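PDB 4IQN: putative cytoplasmic protein from Salmonella enterica subsp. enterica serovar Typhimurium, which is of unknown function and belongs to an uncharacterised domain family, DUF5066. Local coordinates for residues 89-95 with 124-128. Numbering follows the deposited sequence.
Sequences SYSPDEE and ALIRI
The salt bridge between R127 and E95 joins a strand to the first turn of a helix. R127 reaches the carboxylate side-on: both NE and NH2 donate to the single oxygen OE2, with NE of R127 2.9 Å from OE2 of E95. That oxygen lies at the edge of the guanidinium, in its plane. The hydroxyl of Y90 gives OE2 of E95 a third bond, on its syn lone pair, while NH2 of R127 uses the anti one. Three donors on one oxygen should favour the charged carboxylate. NH1 of R127 also bonds its own neighbour's carbonyl, I128 O, which helps fix the guanidinium's rotation.

CB of R127 sits over the face of the Y90 ring, 3.7 Å from its centroid, in a CH-pi contact. With CG of R127 anti to the backbone N (chi1 -174°) and a bend at chi2 (60°), the chain runs on across the ring toward the hydroxyl end. A tyrosine suits the place because its ring is a platform for the arginine's methylenes and its OH still reaches E95.

At the other end Y90 N donates to L125 O (2.9 Å), and L125 N donates to OG of S89 (3.0 Å), which in turn donates to the carbonyl of Y90; a small hydroxyl serves as acceptor and donor at once. P92, the N-cap residue of helix 93-99, offers its apolar ring carbon CD to the leucine methyl CD1 of L125, 3.8 Å away.

Strand 124-128 is an end strand of an antiparallel sheet, bonded to strand 135-140, whose F137 touches Y90 and R127; A124 also bonds the backbone of K39. M154 of strand 151-155 meets P92 and E95.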
# COMPACT_ATOMS: atom_id res chain seq x y z
N SER A 89 -1.23 -8.75 7.59
CA SER A 89 -1.47 -8.49 6.19
C SER A 89 -2.92 -8.07 5.94
O SER A 89 -3.86 -8.50 6.58
CB SER A 89 -1.07 -9.70 5.29
OG SER A 89 -1.30 -9.38 3.90
N TYR A 90 -3.07 -7.23 4.93
CA TYR A 90 -4.37 -6.90 4.40
C TYR A 90 -4.59 -7.86 3.24
O TYR A 90 -3.64 -8.32 2.61
CB TYR A 90 -4.30 -5.47 3.86
CG TYR A 90 -5.57 -4.82 3.47
CD1 TYR A 90 -6.34 -4.11 4.41
CD2 TYR A 90 -6.03 -4.85 2.12
CE1 TYR A 90 -7.52 -3.49 4.05
CE2 TYR A 90 -7.21 -4.25 1.77
CZ TYR A 90 -7.92 -3.55 2.73
OH TYR A 90 -9.06 -2.91 2.42
N SER A 91 -5.84 -8.12 2.93
CA SER A 91 -6.17 -8.98 1.79
C SER A 91 -7.20 -8.22 0.98
O SER A 91 -8.13 -7.70 1.56
CB SER A 91 -6.71 -10.34 2.26
OG SER A 91 -7.06 -11.16 1.13
N PRO A 92 -7.05 -8.18 -0.35
CA PRO A 92 -7.89 -7.34 -1.14
C PRO A 92 -9.23 -7.94 -1.57
O PRO A 92 -9.76 -7.60 -2.61
CB PRO A 92 -7.02 -7.12 -2.37
CG PRO A 92 -6.39 -8.47 -2.58
CD PRO A 92 -6.11 -8.96 -1.18
N ASP A 93 -9.83 -8.79 -0.77
CA ASP A 93 -11.05 -9.44 -1.19
C ASP A 93 -12.23 -8.45 -1.40
O ASP A 93 -12.99 -8.61 -2.36
CB ASP A 93 -11.41 -10.58 -0.26
CG ASP A 93 -10.31 -11.62 -0.20
OD1 ASP A 93 -9.43 -11.32 0.63
OD2 ASP A 93 -10.30 -12.67 -0.98
N GLU A 94 -12.34 -7.43 -0.54
CA GLU A 94 -13.47 -6.47 -0.65
C GLU A 94 -13.35 -5.65 -1.91
O GLU A 94 -14.34 -5.48 -2.66
CB GLU A 94 -13.61 -5.57 0.59
CG GLU A 94 -14.26 -6.29 1.78
CD GLU A 94 -14.36 -5.47 3.07
OE1 GLU A 94 -13.83 -4.33 3.13
OE2 GLU A 94 -14.97 -5.98 4.05
N GLU A 95 -12.14 -5.17 -2.17
CA GLU A 95 -11.85 -4.42 -3.39
C GLU A 95 -12.13 -5.28 -4.62
O GLU A 95 -12.72 -4.82 -5.57
CB GLU A 95 -10.39 -3.95 -3.38
CG GLU A 95 -10.09 -2.86 -2.36
CD GLU A 95 -9.77 -3.35 -0.91
OE1 GLU A 95 -9.88 -4.57 -0.62
OE2 GLU A 95 -9.40 -2.46 -0.09
N ALA A 124 2.57 -10.26 1.77
CA ALA A 124 1.70 -9.39 2.55
C ALA A 124 1.42 -8.10 1.84
O ALA A 124 2.20 -7.72 0.98
CB ALA A 124 2.31 -9.09 3.91
N LEU A 125 0.34 -7.44 2.22
CA LEU A 125 -0.03 -6.11 1.72
C LEU A 125 -0.29 -5.20 2.89
O LEU A 125 -0.83 -5.62 3.89
CB LEU A 125 -1.33 -6.17 0.87
CG LEU A 125 -1.30 -7.11 -0.32
CD1 LEU A 125 -2.68 -7.29 -0.94
CD2 LEU A 125 -0.32 -6.58 -1.34
N ILE A 126 0.09 -3.94 2.74
CA ILE A 126 -0.32 -2.88 3.62
C ILE A 126 -1.18 -1.94 2.82
O ILE A 126 -0.71 -1.41 1.78
CB ILE A 126 0.89 -2.11 4.22
CG1 ILE A 126 1.74 -2.99 5.15
CG2 ILE A 126 0.41 -0.89 5.00
CD1 ILE A 126 2.97 -2.26 5.68
N ARG A 127 -2.39 -1.70 3.29
CA ARG A 127 -3.32 -0.82 2.55
C ARG A 127 -2.95 0.62 2.79
O ARG A 127 -2.70 1.02 3.92
CB ARG A 127 -4.76 -1.05 3.00
CG ARG A 127 -5.87 -0.34 2.24
CD ARG A 127 -5.88 -0.71 0.78
NE ARG A 127 -7.22 -0.55 0.24
CZ ARG A 127 -7.68 0.55 -0.36
NH1 ARG A 127 -6.92 1.63 -0.56
NH2 ARG A 127 -8.92 0.53 -0.80
N ILE A 128 -2.91 1.40 1.72
CA ILE A 128 -2.69 2.86 1.79
C ILE A 128 -3.99 3.54 1.35
O ILE A 128 -4.62 3.13 0.38
CB ILE A 128 -1.56 3.28 0.84
CG1 ILE A 128 -0.23 2.71 1.29
CG2 ILE A 128 -1.46 4.83 0.67
CD1 ILE A 128 0.33 3.25 2.60